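Local coordinates for capsid fiber protein (Bacillus phage phi29, PDB 6QYY), which forms the trimeric fibers that project from the phage head, this N-terminal base probably being the part that fixes each fiber to the capsid, at residues A9-M14 with E29-A34; A15-A20 with Q64-S69. All coordinates share one frame; numbering follows the deposited sequence.

From the N terminus, strand 3-9 runs into residues A9-M14, and contact 1 holds this segment alongside strand 28-32, closing a loop that contains strand 18-23. Residues A15-A20 follow directly and enter strand 18-23; contact 2 closes the longer loop from there to the end of strand 62-66. The two loops cross, because E29-A34 falls between the segments of contact 2. Strands 18-23 and 28-32 are neighbours in the mixed sheet, probably hydrogen-bonded from S31 O to A20 N and from A33 N to L18 O, both 2.9 Å. Contact 1 thus stays within the mixed sheet and the loop that leaves strand 3-9, whereas contact 2 ties that region to the antiparallel sheet.

Contact 1 of 2, residues A9-M14 with E29-A34; sequences AKSNVM and EISHAA
K10 and I30 share a backbone hydrogen bond, K10 N to I30 O (2.9 Å), at the parallel bridge of A9 with I30. The second direct bond is to a side chain: M14 N donates to H32 NE2 (3.0 Å), nearly straight at 171° but with the donor 16° out of the ring plane. It implies that NE2 carries no proton here. H32 CG, anti to its own carbonyl carbon (chi1 -70°), carries the ring toward the loop, where N12 O lies over one face, near the rim.

One water completes the polar set, accepting from H32 N, donating to N12 O and bonding S11 OG at 2.6 Å. It fills in where the chains diverge beyond the bridge.

Packing adds to these bonds. K10 CB sits 3.3 Å from E29 OE2, the two side chains crossing at about a right angle; their charges stay apart, with K10 NZ 5.4 Å from E29 OE2. V13 CG2 lies 4.3 Å from I30 CD1, on the buried side where V13 also meets L19.

Such geometry is that of a parallel strand pair fraying into a loop, with a histidine and a water taking over from the sheet bonds.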
# COMPACT_ATOMS: atom_id res chain seq x y z
N ALA A 9 14.97 -11.07 -17.34
CA ALA A 9 14.90 -9.77 -17.99
C ALA A 9 14.59 -9.96 -19.47
O ALA A 9 15.36 -10.62 -20.18
CB ALA A 9 16.22 -9.02 -17.81
N LYS A 10 13.49 -9.39 -19.94
CA LYS A 10 13.17 -9.51 -21.35
C LYS A 10 13.86 -8.44 -22.20
O LYS A 10 13.94 -8.58 -23.42
CB LYS A 10 11.65 -9.49 -21.55
CG LYS A 10 11.03 -8.17 -21.91
CD LYS A 10 9.62 -8.44 -22.45
CE LYS A 10 8.94 -7.19 -22.97
NZ LYS A 10 7.70 -7.50 -23.76
N SER A 11 14.38 -7.40 -21.56
CA SER A 11 15.25 -6.42 -22.19
C SER A 11 16.15 -5.89 -21.08
O SER A 11 15.93 -6.18 -19.91
CB SER A 11 14.45 -5.30 -22.85
OG SER A 11 13.45 -4.84 -21.97
N ASN A 12 17.17 -5.13 -21.46
CA ASN A 12 18.10 -4.66 -20.44
C ASN A 12 17.38 -3.81 -19.40
O ASN A 12 16.53 -2.98 -19.74
CB ASN A 12 19.24 -3.88 -21.09
CG ASN A 12 20.15 -4.76 -21.94
OD1 ASN A 12 20.62 -5.80 -21.48
ND2 ASN A 12 20.41 -4.32 -23.16
N VAL A 13 17.70 -4.04 -18.13
CA VAL A 13 17.08 -3.32 -17.02
C VAL A 13 18.19 -2.60 -16.26
O VAL A 13 19.19 -3.22 -15.86
CB VAL A 13 16.29 -4.25 -16.10
CG1 VAL A 13 15.93 -3.56 -14.78
CG2 VAL A 13 15.02 -4.76 -16.80
N MET A 14 18.01 -1.30 -16.05
CA MET A 14 18.99 -0.54 -15.29
C MET A 14 18.48 -0.30 -13.88
O MET A 14 17.28 -0.31 -13.62
CB MET A 14 19.30 0.77 -16.00
CG MET A 14 20.03 0.48 -17.30
SD MET A 14 20.88 1.90 -17.96
CE MET A 14 19.52 2.76 -18.75
N GLU A 29 8.66 -12.18 -16.79
CA GLU A 29 9.70 -11.35 -17.36
C GLU A 29 9.57 -9.93 -16.83
O GLU A 29 8.47 -9.47 -16.52
CB GLU A 29 9.66 -11.40 -18.90
CG GLU A 29 9.93 -12.82 -19.41
CD GLU A 29 10.14 -12.90 -20.91
OE1 GLU A 29 10.88 -13.81 -21.36
OE2 GLU A 29 9.55 -12.08 -21.65
N ILE A 30 10.70 -9.26 -16.66
CA ILE A 30 10.72 -7.87 -16.26
C ILE A 30 11.32 -7.04 -17.38
O ILE A 30 12.13 -7.53 -18.19
CB ILE A 30 11.50 -7.63 -14.94
CG1 ILE A 30 12.94 -8.11 -15.09
CG2 ILE A 30 10.80 -8.31 -13.75
CD1 ILE A 30 13.84 -7.67 -13.92
N SER A 31 10.92 -5.78 -17.43
CA SER A 31 11.47 -4.81 -18.37
C SER A 31 11.09 -3.45 -17.81
O SER A 31 10.27 -3.34 -16.90
CB SER A 31 10.95 -5.02 -19.79
OG SER A 31 9.53 -5.03 -19.82
N HIS A 32 11.71 -2.41 -18.37
CA HIS A 32 11.33 -1.05 -18.00
C HIS A 32 9.85 -0.82 -18.27
O HIS A 32 9.34 -1.15 -19.34
CB HIS A 32 12.16 -0.04 -18.79
CG HIS A 32 13.59 -0.02 -18.38
ND1 HIS A 32 14.61 0.42 -19.20
CD2 HIS A 32 14.19 -0.40 -17.22
CE1 HIS A 32 15.76 0.31 -18.57
NE2 HIS A 32 15.53 -0.18 -17.36
N ALA A 33 9.16 -0.26 -17.27
CA ALA A 33 7.77 0.13 -17.45
C ALA A 33 7.64 1.09 -18.62
O ALA A 33 8.51 1.94 -18.86
CB ALA A 33 7.24 0.78 -16.17
N ALA A 34 6.56 0.94 -19.38
CA ALA A 34 6.34 1.78 -20.55
C ALA A 34 5.97 3.20 -20.13
O ALA A 34 5.37 3.43 -19.08
CB ALA A 34 5.24 1.18 -21.44
O HOH W 1 13.84 -3.07 -20.16

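Contact 2 of 2, residues A15-A20 with Q64-S69; sequences AYRLLA and QVIAGS
Y16 and I66 meet through the contact's one direct hydrogen bond, I66 N to Y16 O, 2.9 Å long and nearly straight; the donor lies in the carbonyl plane. The same oxygen receives a CA-H...O contact from V65 CA at 3.4 Å, so two successive residues of strand 62-66 converge on one acceptor. Y16 has a left-handed backbone, both backbone torsions positive, which marks a sharp turn in the chain just before strand 18-23.

Three side-chain pairings surround this bond. I66 points CG1 beside its own backbone N and anti to its carbonyl carbon (chi1 -62°), and that branch reaches Y16 CB at 3.8 Å. It is therefore the root of the tyrosine that meets the isoleucine, while one face of the Y16 ring takes the methyl of A15 near its rim. R17 starts away from strand 62-66, but its chain bends at chi2 (-69°) and returns, laying NE 3.7 Å from I66 CB. This NE is buried without any hydrogen-bond partner, whereas NH1 is satisfied by D82 O. On the other flank L18 and V65 cross at about a right angle, L18 CD2 touching V65 CG2 at 3.8 Å and L18 CG resting on V65 CG1 at 3.9 Å.

The touching parts run 94° apart, and the single backbone bond does not join them into one sheet. Residues A15-R17 lead into strand 18-23 of the mixed sheet, while Q64-I66 end strand 62-66, outermost in the antiparallel sheet within this chain. The adjacent strand 107-112 supplies L107 to Y16, Q64 and I66, and L110 to V65; A85 of strand 85-87 also packs on V65, and M1 of the second subunit reaches Q64.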
# COMPACT_ATOMS: atom_id res chain seq x y z
N ALA A 15 19.43 -0.12 -12.97
CA ALA A 15 19.06 0.07 -11.57
C ALA A 15 18.29 1.37 -11.41
O ALA A 15 18.50 2.35 -12.13
CB ALA A 15 20.32 0.07 -10.69
N TYR A 16 17.35 1.37 -10.45
CA TYR A 16 16.55 2.54 -10.11
C TYR A 16 15.63 2.95 -11.24
O TYR A 16 15.30 4.13 -11.38
CB TYR A 16 17.43 3.72 -9.67
CG TYR A 16 18.46 3.24 -8.69
CD1 TYR A 16 18.06 2.61 -7.51
CD2 TYR A 16 19.83 3.31 -8.97
CE1 TYR A 16 18.98 2.10 -6.61
CE2 TYR A 16 20.78 2.80 -8.06
CZ TYR A 16 20.33 2.20 -6.88
OH TYR A 16 21.21 1.69 -5.97
N ARG A 17 15.18 1.99 -12.04
CA ARG A 17 14.20 2.24 -13.08
C ARG A 17 12.91 1.49 -12.77
O ARG A 17 12.93 0.41 -12.15
CB ARG A 17 14.73 1.84 -14.45
CG ARG A 17 16.04 2.51 -14.81
CD ARG A 17 15.86 3.99 -15.05
NE ARG A 17 17.13 4.64 -15.39
CZ ARG A 17 17.59 4.77 -16.63
NH1 ARG A 17 16.89 4.28 -17.65
NH2 ARG A 17 18.75 5.37 -16.86
N LEU A 18 11.80 2.08 -13.17
CA LEU A 18 10.50 1.47 -12.93
C LEU A 18 10.33 0.24 -13.80
O LEU A 18 10.79 0.20 -14.95
CB LEU A 18 9.39 2.48 -13.24
CG LEU A 18 9.50 3.77 -12.42
CD1 LEU A 18 8.68 4.89 -13.09
CD2 LEU A 18 9.06 3.53 -10.97
N LEU A 19 9.66 -0.78 -13.26
CA LEU A 19 9.54 -2.08 -13.90
C LEU A 19 8.08 -2.45 -14.18
O LEU A 19 7.16 -2.10 -13.43
CB LEU A 19 10.14 -3.19 -13.04
CG LEU A 19 11.62 -3.13 -12.70
CD1 LEU A 19 11.95 -4.27 -11.71
CD2 LEU A 19 12.46 -3.23 -13.97
N ALA A 20 7.91 -3.18 -15.28
CA ALA A 20 6.68 -3.86 -15.64
C ALA A 20 6.90 -5.37 -15.58
O ALA A 20 7.90 -5.88 -16.09
CB ALA A 20 6.22 -3.46 -17.05
N GLN A 64 13.08 5.00 -4.77
CA GLN A 64 14.14 5.80 -5.39
C GLN A 64 14.17 5.47 -6.88
O GLN A 64 14.34 4.31 -7.26
CB GLN A 64 15.50 5.49 -4.76
CG GLN A 64 15.63 6.05 -3.40
CD GLN A 64 16.81 5.46 -2.64
OE1 GLN A 64 17.25 4.33 -2.86
NE2 GLN A 64 17.31 6.24 -1.73
N VAL A 65 13.99 6.50 -7.72
CA VAL A 65 13.90 6.33 -9.17
C VAL A 65 14.71 7.41 -9.87
O VAL A 65 14.74 8.57 -9.45
CB VAL A 65 12.44 6.38 -9.67
CG1 VAL A 65 12.40 6.03 -11.16
CG2 VAL A 65 11.55 5.41 -8.88
N ILE A 66 15.36 7.04 -10.98
CA ILE A 66 16.06 8.03 -11.80
C ILE A 66 15.06 8.98 -12.44
O ILE A 66 14.06 8.55 -13.03
CB ILE A 66 16.91 7.33 -12.87
CG1 ILE A 66 18.00 6.45 -12.22
CG2 ILE A 66 17.56 8.37 -13.77
CD1 ILE A 66 18.99 7.23 -11.44
N ALA A 67 15.33 10.29 -12.34
CA ALA A 67 14.49 11.30 -12.99
C ALA A 67 14.74 11.33 -14.49
O ALA A 67 15.88 11.45 -14.95
CB ALA A 67 14.77 12.68 -12.40
N GLY A 68 13.66 11.26 -15.27
CA GLY A 68 13.77 11.43 -16.71
C GLY A 68 13.81 12.87 -17.19
O GLY A 68 14.13 13.11 -18.36
N SER A 69 13.47 13.82 -16.32
CA SER A 69 13.60 15.25 -16.57
C SER A 69 13.59 15.93 -15.20
O SER A 69 13.48 15.27 -14.17
CB SER A 69 12.49 15.76 -17.49
OG SER A 69 11.21 15.43 -16.99